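Local coordinates for putative uncharacterized protein (Chaetomium thermophilum, PDB 5T8V), which forms the C-terminal HEAT-repeat part of SCC2, a sister chromatid cohesion protein that probably loads cohesin onto chromatin, at residues S855-T858 and F859-R863; V819-M822 and F823-D827; C928-I931 and I932-L936; A900-L903 and T904-K908; I869-I872 and G873-D877. All blocks are in the same frame, centred on the assembly; numbering follows the deposited sequence.

Interaction 1 (S855-T858 and F859-R863); sequences SLFT and FEQLR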
loop_
_atom_site.group_PDB
_atom_site.type_symbol
_atom_site.label_atom_id
_atom_site.label_comp_id
_atom_site.label_asym_id
_atom_site.label_seq_id
_atom_site.Cartn_x
_atom_site.Cartn_y
_atom_site.Cartn_z
ATOM N N SER A 855 -37.141 1.256 -31.422
ATOM C CA SER A 855 -38.383 1.788 -30.871
ATOM C C SER A 855 -38.227 3.211 -30.351
ATOM O O SER A 855 -39.224 3.936 -30.253
ATOM C CB SER A 855 -38.880 0.882 -29.742
ATOM O OG SER A 855 -39.943 1.491 -29.034
ATOM N N LEU A 856 -37.005 3.627 -30.019
ATOM C CA LEU A 856 -36.785 4.940 -29.426
ATOM C C LEU A 856 -36.903 6.070 -30.440
ATOM O O LEU A 856 -37.030 7.232 -30.038
ATOM C CB LEU A 856 -35.405 4.981 -28.767
ATOM C CG LEU A 856 -35.169 3.921 -27.690
ATOM C CD1 LEU A 856 -33.685 3.670 -27.496
ATOM C CD2 LEU A 856 -35.811 4.345 -26.382
ATOM N N PHE A 857 -36.867 5.763 -31.733
ATOM C CA PHE A 857 -36.858 6.777 -32.773
ATOM C C PHE A 857 -38.267 7.020 -33.301
ATOM O O PHE A 857 -39.134 6.146 -33.240
ATOM C CB PHE A 857 -35.935 6.364 -33.923
ATOM C CG PHE A 857 -34.481 6.307 -33.540
ATOM C CD1 PHE A 857 -33.996 5.273 -32.755
ATOM C CD2 PHE A 857 -33.597 7.284 -33.968
ATOM C CE1 PHE A 857 -32.662 5.219 -32.400
ATOM C CE2 PHE A 857 -32.262 7.233 -33.617
ATOM C CZ PHE A 857 -31.794 6.199 -32.832
ATOM N N THR A 858 -38.485 8.227 -33.822
ATOM C CA THR A 858 -39.761 8.621 -34.396
ATOM C C THR A 858 -39.555 9.104 -35.827
ATOM O O THR A 858 -38.447 9.469 -36.230
ATOM C CB THR A 858 -40.435 9.725 -33.567
ATOM O OG1 THR A 858 -39.670 10.934 -33.653
ATOM C CG2 THR A 858 -40.551 9.308 -32.109
ATOM N N PHE A 859 -40.646 9.103 -36.596
ATOM C CA PHE A 859 -40.567 9.505 -37.997
ATOM C C PHE A 859 -40.135 10.959 -38.134
ATOM O O PHE A 859 -39.327 11.295 -39.009
ATOM C CB PHE A 859 -41.918 9.285 -38.681
ATOM C CG PHE A 859 -42.012 9.895 -40.052
ATOM C CD1 PHE A 859 -41.598 9.190 -41.169
ATOM C CD2 PHE A 859 -42.520 11.173 -40.223
ATOM C CE1 PHE A 859 -41.686 9.750 -42.432
ATOM C CE2 PHE A 859 -42.609 11.738 -41.482
ATOM C CZ PHE A 859 -42.192 11.024 -42.588
ATOM N N GLU A 860 -40.665 11.839 -37.281
ATOM C CA GLU A 860 -40.381 13.264 -37.416
ATOM C C GLU A 860 -38.884 13.541 -37.372
ATOM O O GLU A 860 -38.392 14.438 -38.065
ATOM C CB GLU A 860 -41.100 14.048 -36.317
ATOM C CG GLU A 860 -42.616 14.048 -36.443
ATOM C CD GLU A 860 -43.104 14.800 -37.669
ATOM O OE1 GLU A 860 -42.267 15.401 -38.376
ATOM O OE2 GLU A 860 -44.326 14.791 -37.927
ATOM N N GLN A 861 -38.145 12.787 -36.563
ATOM C CA GLN A 861 -36.705 12.984 -36.454
ATOM C C GLN A 861 -35.919 12.206 -37.500
ATOM O O GLN A 861 -34.725 12.473 -37.678
ATOM C CB GLN A 861 -36.225 12.620 -35.046
ATOM C CG GLN A 861 -36.605 11.228 -34.554
ATOM C CD GLN A 861 -36.315 11.002 -33.072
ATOM O OE1 GLN A 861 -36.373 9.869 -32.603
ATOM N NE2 GLN A 861 -36.018 12.067 -32.329
ATOM N N LEU A 862 -36.551 11.259 -38.197
ATOM C CA LEU A 862 -35.964 10.744 -39.428
ATOM C C LEU A 862 -36.075 11.754 -40.561
ATOM O O LEU A 862 -35.287 11.696 -41.510
ATOM C CB LEU A 862 -36.637 9.434 -39.837
ATOM C CG LEU A 862 -35.956 8.161 -39.332
ATOM C CD1 LEU A 862 -35.866 8.158 -37.814
ATOM C CD2 LEU A 862 -36.698 6.935 -39.836
ATOM N N ARG A 863 -37.036 12.676 -40.475
ATOM C CA ARG A 863 -37.155 13.741 -41.460
ATOM C C ARG A 863 -36.055 14.783 -41.311
ATOM O O ARG A 863 -35.747 15.483 -42.282
ATOM C CB ARG A 863 -38.528 14.403 -41.336
ATOM C CG ARG A 863 -38.841 15.429 -42.413
ATOM C CD ARG A 863 -40.189 16.087 -42.162
ATOM N NE ARG A 863 -40.209 16.820 -40.898
ATOM C CZ ARG A 863 -41.296 17.372 -40.367
ATOM N NH1 ARG A 863 -42.467 17.276 -40.983
ATOM N NH2 ARG A 863 -41.212 18.020 -39.213
#

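Interaction 2 (V819-M822 and F823-D827); sequences VGSM and FDLID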
loop_
_atom_site.group_PDB
_atom_site.type_symbol
_atom_site.label_atom_id
_atom_site.label_comp_id
_atom_site.label_asym_id
_atom_site.label_seq_id
_atom_site.Cartn_x
_atom_site.Cartn_y
_atom_site.Cartn_z
ATOM N N VAL A 819 -32.081 10.139 -27.102
ATOM C CA VAL A 819 -32.127 10.182 -28.563
ATOM C C VAL A 819 -32.798 11.468 -29.028
ATOM O O VAL A 819 -32.263 12.208 -29.865
ATOM C CB VAL A 819 -32.854 8.937 -29.107
ATOM C CG1 VAL A 819 -33.060 9.033 -30.617
ATOM C CG2 VAL A 819 -32.077 7.673 -28.753
ATOM N N GLY A 820 -33.983 11.751 -28.485
ATOM C CA GLY A 820 -34.685 12.970 -28.843
ATOM C C GLY A 820 -33.849 14.215 -28.633
ATOM O O GLY A 820 -33.975 15.186 -29.383
ATOM N N SER A 821 -32.988 14.210 -27.613
ATOM C CA SER A 821 -32.060 15.319 -27.432
ATOM C C SER A 821 -31.037 15.355 -28.559
ATOM O O SER A 821 -30.843 16.392 -29.201
ATOM C CB SER A 821 -31.367 15.206 -26.075
ATOM O OG SER A 821 -30.493 16.301 -25.859
ATOM N N MET A 822 -30.384 14.220 -28.825
ATOM C CA MET A 822 -29.392 14.163 -29.895
ATOM C C MET A 822 -29.954 14.737 -31.189
ATOM O O MET A 822 -29.273 15.499 -31.886
ATOM C CB MET A 822 -28.929 12.722 -30.115
ATOM C CG MET A 822 -28.599 11.965 -28.846
ATOM S SD MET A 822 -27.420 10.631 -29.102
ATOM C CE MET A 822 -27.481 9.816 -27.508
ATOM N N PHE A 823 -31.197 14.386 -31.528
ATOM C CA PHE A 823 -31.829 14.999 -32.691
ATOM C C PHE A 823 -32.129 16.470 -32.447
ATOM O O PHE A 823 -32.060 17.279 -33.379
ATOM C CB PHE A 823 -33.111 14.254 -33.058
ATOM C CG PHE A 823 -32.873 12.939 -33.741
ATOM C CD1 PHE A 823 -32.506 12.895 -35.075
ATOM C CD2 PHE A 823 -33.026 11.748 -33.053
ATOM C CE1 PHE A 823 -32.289 11.687 -35.708
ATOM C CE2 PHE A 823 -32.811 10.539 -33.680
ATOM C CZ PHE A 823 -32.442 10.507 -35.010
ATOM N N ASP A 824 -32.465 16.837 -31.207
ATOM C CA ASP A 824 -32.684 18.242 -30.886
ATOM C C ASP A 824 -31.399 19.048 -31.031
ATOM O O ASP A 824 -31.453 20.257 -31.282
ATOM C CB ASP A 824 -33.243 18.372 -29.467
ATOM C CG ASP A 824 -33.611 19.799 -29.114
ATOM O OD1 ASP A 824 -33.982 20.564 -30.029
ATOM O OD2 ASP A 824 -33.531 20.155 -27.918
ATOM N N LEU A 825 -30.243 18.400 -30.879
ATOM C CA LEU A 825 -28.961 19.054 -31.107
ATOM C C LEU A 825 -28.616 19.177 -32.585
ATOM O O LEU A 825 -27.610 19.814 -32.917
ATOM C CB LEU A 825 -27.845 18.289 -30.387
ATOM C CG LEU A 825 -27.622 18.622 -28.908
ATOM C CD1 LEU A 825 -28.863 18.347 -28.071
ATOM C CD2 LEU A 825 -26.436 17.834 -28.368
ATOM N N ILE A 826 -29.415 18.587 -33.472
ATOM C CA ILE A 826 -29.169 18.661 -34.906
ATOM C C ILE A 826 -30.242 19.458 -35.637
ATOM O O ILE A 826 -29.971 19.956 -36.741
ATOM C CB ILE A 826 -29.044 17.251 -35.521
ATOM C CG1 ILE A 826 -28.020 16.413 -34.747
ATOM C CG2 ILE A 826 -28.628 17.336 -36.989
ATOM C CD1 ILE A 826 -28.069 14.934 -35.070
ATOM N N ASP A 827 -31.442 19.602 -35.064
ATOM C CA ASP A 827 -32.502 20.357 -35.724
ATOM C C ASP A 827 -32.037 21.758 -36.099
ATOM O O ASP A 827 -32.527 22.335 -37.078
ATOM C CB ASP A 827 -33.731 20.430 -34.814
ATOM C CG ASP A 827 -35.006 20.759 -35.575
ATOM O OD1 ASP A 827 -34.918 21.380 -36.656
ATOM O OD2 ASP A 827 -36.098 20.395 -35.088
#

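Interaction 3 (C928-I931 and I932-L936); sequences CLWI and ISTLL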
loop_
_atom_site.group_PDB
_atom_site.type_symbol
_atom_site.label_atom_id
_atom_site.label_comp_id
_atom_site.label_asym_id
_atom_site.label_seq_id
_atom_site.Cartn_x
_atom_site.Cartn_y
_atom_site.Cartn_z
ATOM N N CYS A 928 -30.538 -0.712 -47.162
ATOM C CA CYS A 928 -31.631 0.242 -47.016
ATOM C C CYS A 928 -32.569 0.193 -48.216
ATOM O O CYS A 928 -33.795 0.247 -48.058
ATOM C CB CYS A 928 -31.066 1.650 -46.826
ATOM S SG CYS A 928 -32.271 2.869 -46.270
ATOM N N LEU A 929 -32.014 0.087 -49.426
ATOM C CA LEU A 929 -32.847 -0.039 -50.618
ATOM C C LEU A 929 -33.764 -1.251 -50.518
ATOM O O LEU A 929 -34.977 -1.147 -50.731
ATOM C CB LEU A 929 -31.970 -0.137 -51.867
ATOM C CG LEU A 929 -31.272 1.137 -52.349
ATOM C CD1 LEU A 929 -30.311 0.810 -53.485
ATOM C CD2 LEU A 929 -32.288 2.182 -52.793
ATOM N N TRP A 930 -33.196 -2.417 -50.200
ATOM C CA TRP A 930 -34.017 -3.615 -50.054
ATOM C C TRP A 930 -35.130 -3.394 -49.039
ATOM O O TRP A 930 -36.293 -3.731 -49.291
ATOM C CB TRP A 930 -33.142 -4.799 -49.645
ATOM C CG TRP A 930 -33.918 -6.048 -49.315
ATOM C CD1 TRP A 930 -33.917 -6.718 -48.127
ATOM C CD2 TRP A 930 -34.809 -6.770 -50.179
ATOM N NE1 TRP A 930 -34.744 -7.811 -48.196
ATOM C CE2 TRP A 930 -35.304 -7.866 -49.445
ATOM C CE3 TRP A 930 -35.235 -6.596 -51.500
ATOM C CZ2 TRP A 930 -36.202 -8.785 -49.986
ATOM C CZ3 TRP A 930 -36.124 -7.510 -52.037
ATOM C CH2 TRP A 930 -36.599 -8.590 -51.281
ATOM N N ILE A 931 -34.792 -2.822 -47.880
ATOM C CA ILE A 931 -35.801 -2.556 -46.855
ATOM C C ILE A 931 -36.927 -1.705 -47.431
ATOM O O ILE A 931 -38.099 -2.105 -47.426
ATOM C CB ILE A 931 -35.156 -1.882 -45.632
ATOM C CG1 ILE A 931 -34.134 -2.820 -44.973
ATOM C CG2 ILE A 931 -36.214 -1.444 -44.627
ATOM C CD1 ILE A 931 -34.722 -4.087 -44.379
ATOM N N ILE A 932 -36.586 -0.514 -47.932
ATOM C CA ILE A 932 -37.584 0.355 -48.553
ATOM C C ILE A 932 -38.470 -0.444 -49.499
ATOM O O ILE A 932 -39.698 -0.291 -49.507
ATOM C CB ILE A 932 -36.898 1.518 -49.295
ATOM C CG1 ILE A 932 -36.094 2.398 -48.329
ATOM C CG2 ILE A 932 -37.931 2.352 -50.057
ATOM C CD1 ILE A 932 -36.929 3.304 -47.455
ATOM N N SER A 933 -37.860 -1.307 -50.314
ATOM C CA SER A 933 -38.630 -2.059 -51.297
ATOM C C SER A 933 -39.570 -3.058 -50.634
ATOM O O SER A 933 -40.656 -3.324 -51.163
ATOM C CB SER A 933 -37.685 -2.769 -52.263
ATOM O OG SER A 933 -36.927 -1.830 -53.006
ATOM N N THR A 934 -39.185 -3.618 -49.486
ATOM C CA THR A 934 -40.077 -4.546 -48.796
ATOM C C THR A 934 -41.241 -3.808 -48.148
ATOM O O THR A 934 -42.383 -4.278 -48.199
ATOM C CB THR A 934 -39.311 -5.356 -47.749
ATOM O OG1 THR A 934 -38.697 -4.471 -46.804
ATOM C CG2 THR A 934 -38.246 -6.222 -48.412
ATOM N N LEU A 935 -40.978 -2.654 -47.531
ATOM C CA LEU A 935 -42.074 -1.857 -46.987
ATOM C C LEU A 935 -43.033 -1.436 -48.092
ATOM O O LEU A 935 -44.253 -1.595 -47.965
ATOM C CB LEU A 935 -41.529 -0.636 -46.245
ATOM C CG LEU A 935 -40.994 -0.918 -44.840
ATOM C CD1 LEU A 935 -39.483 -0.873 -44.824
ATOM C CD2 LEU A 935 -41.571 0.063 -43.833
ATOM N N LEU A 936 -42.501 -0.890 -49.182
ATOM C CA LEU A 936 -43.301 -0.690 -50.379
ATOM C C LEU A 936 -43.639 -2.042 -51.006
ATOM O O LEU A 936 -43.146 -3.095 -50.594
ATOM C CB LEU A 936 -42.558 0.188 -51.388
ATOM C CG LEU A 936 -42.230 1.626 -50.977
ATOM C CD1 LEU A 936 -41.429 2.319 -52.074
ATOM C CD2 LEU A 936 -43.491 2.414 -50.664
#

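Interaction 4 (A900-L903 and T904-K908); sequences AQFL and TDVRK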
loop_
_atom_site.group_PDB
_atom_site.type_symbol
_atom_site.label_atom_id
_atom_site.label_comp_id
_atom_site.label_asym_id
_atom_site.label_seq_id
_atom_site.Cartn_x
_atom_site.Cartn_y
_atom_site.Cartn_z
ATOM N N ALA A 900 -45.823 6.129 -47.404
ATOM C CA ALA A 900 -45.515 5.644 -48.746
ATOM C C ALA A 900 -44.644 6.629 -49.520
ATOM O O ALA A 900 -43.546 6.288 -49.976
ATOM C CB ALA A 900 -46.815 5.368 -49.503
ATOM N N GLN A 901 -45.128 7.862 -49.688
ATOM C CA GLN A 901 -44.396 8.831 -50.496
ATOM C C GLN A 901 -42.997 9.075 -49.944
ATOM O O GLN A 901 -42.054 9.284 -50.716
ATOM C CB GLN A 901 -45.176 10.144 -50.578
ATOM C CG GLN A 901 -44.626 11.132 -51.599
ATOM C CD GLN A 901 -44.701 10.610 -53.023
ATOM O OE1 GLN A 901 -45.751 10.147 -53.472
ATOM N NE2 GLN A 901 -43.583 10.677 -53.739
ATOM N N PHE A 902 -42.840 9.045 -48.620
ATOM C CA PHE A 902 -41.515 9.199 -48.027
ATOM C C PHE A 902 -40.578 8.095 -48.501
ATOM O O PHE A 902 -39.484 8.367 -49.007
ATOM C CB PHE A 902 -41.625 9.198 -46.503
ATOM C CG PHE A 902 -40.307 9.357 -45.799
ATOM C CD1 PHE A 902 -39.772 10.613 -45.577
ATOM C CD2 PHE A 902 -39.608 8.247 -45.353
ATOM C CE1 PHE A 902 -38.561 10.761 -44.927
ATOM C CE2 PHE A 902 -38.398 8.389 -44.703
ATOM C CZ PHE A 902 -37.874 9.647 -44.489
ATOM N N LEU A 903 -40.996 6.837 -48.346
ATOM C CA LEU A 903 -40.187 5.717 -48.815
ATOM C C LEU A 903 -39.839 5.869 -50.291
ATOM O O LEU A 903 -38.668 5.785 -50.681
ATOM C CB LEU A 903 -40.931 4.401 -48.571
ATOM C CG LEU A 903 -40.841 3.796 -47.166
ATOM C CD1 LEU A 903 -41.213 4.801 -46.091
ATOM C CD2 LEU A 903 -41.736 2.573 -47.074
ATOM N N THR A 904 -40.854 6.095 -51.131
ATOM C CA THR A 904 -40.624 6.225 -52.566
ATOM C C THR A 904 -39.570 7.288 -52.862
ATOM O O THR A 904 -38.589 7.034 -53.574
ATOM C CB THR A 904 -41.942 6.557 -53.271
ATOM O OG1 THR A 904 -42.892 5.510 -53.031
ATOM C CG2 THR A 904 -41.739 6.711 -54.773
ATOM N N ASP A 905 -39.760 8.492 -52.317
ATOM C CA ASP A 905 -38.810 9.574 -52.554
ATOM C C ASP A 905 -37.410 9.181 -52.100
ATOM O O ASP A 905 -36.430 9.380 -52.826
ATOM C CB ASP A 905 -39.268 10.842 -51.834
ATOM C CG ASP A 905 -40.564 11.393 -52.391
ATOM O OD1 ASP A 905 -40.815 11.222 -53.604
ATOM O OD2 ASP A 905 -41.333 11.999 -51.615
ATOM N N VAL A 906 -37.297 8.620 -50.894
ATOM C CA VAL A 906 -35.988 8.227 -50.377
ATOM C C VAL A 906 -35.301 7.274 -51.345
ATOM O O VAL A 906 -34.117 7.432 -51.661
ATOM C CB VAL A 906 -36.127 7.608 -48.974
ATOM C CG1 VAL A 906 -34.820 6.946 -48.536
ATOM C CG2 VAL A 906 -36.531 8.676 -47.969
ATOM N N ARG A 907 -36.033 6.271 -51.837
ATOM C CA ARG A 907 -35.433 5.332 -52.779
ATOM C C ARG A 907 -34.984 6.038 -54.051
ATOM O O ARG A 907 -33.874 5.798 -54.542
ATOM C CB ARG A 907 -36.410 4.208 -53.118
ATOM C CG ARG A 907 -35.860 3.227 -54.144
ATOM C CD ARG A 907 -36.684 1.952 -54.210
ATOM N NE ARG A 907 -38.048 2.201 -54.661
ATOM C CZ ARG A 907 -38.975 1.258 -54.798
ATOM N NH1 ARG A 907 -38.691 -0.008 -54.520
ATOM N NH2 ARG A 907 -40.190 1.583 -55.215
ATOM N N LYS A 908 -35.829 6.916 -54.599
ATOM C CA LYS A 908 -35.459 7.604 -55.833
ATOM C C LYS A 908 -34.227 8.483 -55.642
ATOM O O LYS A 908 -33.437 8.649 -56.578
ATOM C CB LYS A 908 -36.634 8.435 -56.349
ATOM C CG LYS A 908 -37.635 7.637 -57.179
ATOM C CD LYS A 908 -38.570 8.550 -57.963
ATOM C CE LYS A 908 -39.998 8.485 -57.448
ATOM N NZ LYS A 908 -40.709 7.253 -57.897
#

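Interaction 5 (I869-I872 and G873-D877); sequences IASI and GTSED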
loop_
_atom_site.group_PDB
_atom_site.type_symbol
_atom_site.label_atom_id
_atom_site.label_comp_id
_atom_site.label_asym_id
_atom_site.label_seq_id
_atom_site.Cartn_x
_atom_site.Cartn_y
_atom_site.Cartn_z
ATOM N N ILE A 869 -29.518 12.422 -46.838
ATOM C CA ILE A 869 -29.676 11.385 -47.852
ATOM C C ILE A 869 -29.476 11.966 -49.246
ATOM O O ILE A 869 -28.822 11.356 -50.100
ATOM C CB ILE A 869 -31.055 10.708 -47.718
ATOM C CG1 ILE A 869 -31.119 9.845 -46.455
ATOM C CG2 ILE A 869 -31.363 9.838 -48.939
ATOM C CD1 ILE A 869 -31.492 10.604 -45.206
ATOM N N ALA A 870 -30.040 13.149 -49.503
ATOM C CA ALA A 870 -29.945 13.738 -50.834
ATOM C C ALA A 870 -28.501 14.034 -51.216
ATOM O O ALA A 870 -28.153 13.990 -52.403
ATOM C CB ALA A 870 -30.782 15.015 -50.902
ATOM N N SER A 871 -27.649 14.329 -50.239
ATOM C CA SER A 871 -26.263 14.688 -50.500
ATOM C C SER A 871 -25.318 13.493 -50.476
ATOM O O SER A 871 -24.109 13.678 -50.657
ATOM C CB SER A 871 -25.791 15.731 -49.482
ATOM O OG SER A 871 -25.899 15.242 -48.156
ATOM N N ILE A 872 -25.827 12.277 -50.260
ATOM C CA ILE A 872 -24.960 11.101 -50.252
ATOM C C ILE A 872 -24.197 10.986 -51.564
ATOM O O ILE A 872 -23.074 10.466 -51.595
ATOM C CB ILE A 872 -25.788 9.829 -49.971
ATOM C CG1 ILE A 872 -26.232 9.799 -48.506
ATOM C CG2 ILE A 872 -24.987 8.563 -50.303
ATOM C CD1 ILE A 872 -27.217 8.697 -48.171
ATOM N N GLY A 873 -24.781 11.474 -52.660
ATOM C CA GLY A 873 -24.176 11.275 -53.966
ATOM C C GLY A 873 -22.766 11.819 -54.078
ATOM O O GLY A 873 -21.934 11.246 -54.788
ATOM N N THR A 874 -22.472 12.918 -53.384
ATOM C CA THR A 874 -21.176 13.572 -53.533
ATOM C C THR A 874 -20.563 13.942 -52.188
ATOM O O THR A 874 -19.336 14.030 -52.072
ATOM C CB THR A 874 -21.313 14.822 -54.405
ATOM O OG1 THR A 874 -21.920 14.470 -55.654
ATOM C CG2 THR A 874 -19.943 15.451 -54.668
ATOM N N SER A 875 -21.398 14.173 -51.173
ATOM C CA SER A 875 -20.898 14.518 -49.847
ATOM C C SER A 875 -19.776 13.567 -49.454
ATOM O O SER A 875 -20.011 12.373 -49.234
ATOM C CB SER A 875 -22.025 14.477 -48.812
ATOM O OG SER A 875 -21.533 14.759 -47.511
ATOM N N GLU A 876 -18.550 14.088 -49.377
ATOM C CA GLU A 876 -17.390 13.227 -49.174
ATOM C C GLU A 876 -17.371 12.625 -47.775
ATOM O O GLU A 876 -16.850 11.520 -47.588
ATOM C CB GLU A 876 -16.106 14.014 -49.437
ATOM C CG GLU A 876 -14.911 13.150 -49.823
ATOM C CD GLU A 876 -14.327 12.384 -48.650
ATOM O OE1 GLU A 876 -14.478 12.846 -47.499
ATOM O OE2 GLU A 876 -13.720 11.316 -48.880
ATOM N N ASP A 877 -17.923 13.323 -46.783
ATOM C CA ASP A 877 -17.966 12.787 -45.429
ATOM C C ASP A 877 -18.779 11.499 -45.410
ATOM O O ASP A 877 -20.012 11.537 -45.370
ATOM C CB ASP A 877 -18.554 13.812 -44.458
ATOM C CG ASP A 877 -18.394 13.397 -43.008
ATOM O OD1 ASP A 877 -17.472 12.607 -42.710
ATOM O OD2 ASP A 877 -19.189 13.864 -42.165
#

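Interaction 1 (S855-T858 and F859-R863)
Gln861 reaches back from the short helix 859-862 across Thr858, and the two side chains cross at about a right angle. A first torsion of 54° sets CG of Gln861 close against its own main chain, and the rest of the chain runs extended, which carries the amide back along the extended residues Phe857 and Thr858. The methylene carbon CG of Gln861 passes 3.2 Å from OG1 of Thr858, while the amide oxygen OE1 goes further and accepts a hydrogen bond of 2.9 Å from the backbone N of Thr858. The bond is somewhat bent at the hydrogen, and the donor stands 32° out of the carbonyl plane of the amide. The same oxygen lies obliquely beside the ring of Phe857, 3.8 Å from CB of that residue, with the ring and amide planes 65° apart. On the backbone side, Thr858 O accepts from N of Leu862 at 3.3 Å, in the carbonyl plane, and more weakly from N of Gln861. CD1 of Leu862 lies 4.3 Å from CB of Phe857, and both side chains continue onto Val891 of helix 878-891. Phe857 also packs on Leu846, Phe849 and Ala850 of helix 839-852, whereas the ring of Phe859 stacks with His899. Further along the turn, Glu860 OE1 and Arg863 NH2 pair by charge, 2.9 Å apart. The arrangement is a helix start within the HEAT-repeat solenoid; here Gln861, third residue after Thr858, bonds back to the N-H of Thr858, as in one half of a capping box.

Interaction 2 (V819-M822 and F823-D827)
The backbone N of Leu825 is shared by two carbonyls of the preceding turn: Ser821 O at 2.7 Å takes the main bond, and Met822 O at 3.2 Å a weak one. This is the C-terminal turn of helix 808-824 in the HEAT-repeat solenoid, where the regular i to i+4 ladder gives way to a mixture of bonds. Before it, Asp824 N reaches Gly820 O at 2.9 Å from a direction 32° out of the carbonyl plane, and Phe823 N bonds straight to Val819 O. Beyond it, Phe823 O accepts from both Ile826 N and Asp827 N.

Side chains four residues apart pair along the helix. CD1 of Leu825 lies alongside Ser821, 3.4 Å from its OG, and this pair faces Val777 of helix 773-786. CG1 of Ile826 lies 3.3 Å from Met822 O. Met822 itself packs on Val842 and Val845 of helix 839-852, and on Val777. Val819 and Phe823 lie side by side and point the same way, Val819 resting on Leu846 and Phe849 and Phe823 on Leu865. In Val819 the CG1 methyl stands trans to the backbone N (chi1 173°), which sends it along the helix toward the next turn. It meets the edge of the Phe823 ring, in the ring plane, with CG1 of Val819 3.4 Å from CE2 of Phe823.

Interaction 3 (C928-I931 and I932-L936)
Thr934 lays its methyl over one face of the Trp930 indole, the side chains crossing at about a right angle. CG2 of Thr934 stands 3.7 Å from the centroid of the six-membered ring of Trp930, 21° off its normal, a CH-pi contact. With chi1 at 58°, the hydroxyl of Thr934 is flanked by both main-chain arms of its residue and faces Ile931 O. Thr934 OG1 appears to donate to that carbonyl, near its plane, but the modelled distance is too short to trust. The sound bond to Ile931 O is the straight one from Leu935 N (2.9 Å), with the hydroxyl a doubtful second donor, while CG2 of Ile931 touches CD1 of Leu935 at 3.3 Å. Two residues earlier, Leu929 O is doubly engaged, by Ser933 N at 2.9 Å and by Ser933 OG at 3.1 Å from above the carbonyl plane. Ser933 OG is also bonded to Arg907, which ties this turn to the preceding helix.

Helix 919-935 packs against two neighbours: Ile932 and Leu935 meet Leu903 of helix 900-910, and Leu929, Trp930 and Ser933 meet Leu942 of helix 940-960.

Interaction 4 (A900-L903 and T904-K908)
Ala900 opens helix 900-910, part of the HEAT-repeat solenoid, and its carbonyl is gripped twice by Thr904: the backbone N bonds to Ala900 O at 2.9 Å, and OG1 of Thr904 reaches the same oxygen at 3.2 Å from well above the carbonyl plane. Next comes Gln901, whose chain bends at chi2 (63°) and so swings the amide round beside Asp905 of the following turn. NE2 of Gln901 donates to OD1 of Asp905 at 2.8 Å, with OD1 nearly in the amide plane but met from above the plane of the carboxylate. A weak second bond goes to OD2, and the two flat groups are turned 43° against each other. Outside this pair, Asp905 also touches Arg866.

At Phe902 the contact becomes apolar. CG2 of Val906 sits over one face of the ring, 3.9 Å from its centroid and 16° off the normal, a CH-pi contact shifted toward the rim. CD1 of Leu903 meets the edge of that ring, in its plane, and the Phe902 ring also meets the Phe859 ring edge-to-face.

Leu903 packs on Ile932 and Leu935 of helix 919-935. Arg907 also touches Ile932, and its NH2 is hydrogen-bonded to OG1 of Thr938. The helical ladder continues with Arg907 N 2.9 Å from Leu903 O.

Interaction 5 (I869-I872 and G873-D877)
Ser871 and Ser875 meet with different first torsions. In Ser871 a chi1 of 59° keeps the hydroxyl over its own main chain, turned back toward helix 866-870; CB of Ser875 points toward Ser871, while chi1 of 178° puts OG of Ser875 trans to its own N. CB of Ser875 lies roughly 4.0 Å from OG of Ser871, a distance to be read with caution because this part of the model is tight. The Ser871 hydroxyl finds its bonding partner in the helix behind it, Tyr868 O, with a weak second bond to Pro867 O.

The two serines are linked more through the backbone. Ser871 O appears to accept from Ser875 N at 2.8 Å and from Thr874 N at 3.3 Å, which would close a tight turn after helix 866-870, but the carbonyl oxygen is crowded in the model and both bonds are less certain than their lengths suggest. Before it, Ile872 N bonds three residues back to Ile869 O at 3.1 Å. Gly873 carries the chain on from Ile872, whose side chain points away from the turn.

After Ser875 the chain runs to Asp877, at the N-cap position of helix 878-891, where the side chain makes no capping bond but forms a salt bridge with Arg840. The link thus joins helix 866-870 to helix 878-891: Ile872 packs on Ser881 and Val885 of the latter and on Leu910 of helix 900-910, and Ile869 on Tyr888 and Leu910.

How the interactions relate
Along the chain the order is interaction 2, 1, 5, 4, 3, and the five contacts fall on or beside helices between 808-824 and 919-935, in one region of the HEAT-repeat solenoid, 47 to 65 Å from the chain's centre to theirs. Interactions 1 and 2 lie about 10 Å apart between centres and touch, Phe857 meeting both Val819 and Phe823. Interactions 3 and 4, also about 10 Å apart, share the Arg907 to Ser933 bond, and Leu903 packs on Leu935. Phe859 and Phe902 join interaction 1 to interaction 4. Interaction 5 touches none of the other four, and interactions 2 and 3 have centres about 26 Å apart. The touching pairs tie neighbouring helices of this part of the solenoid together.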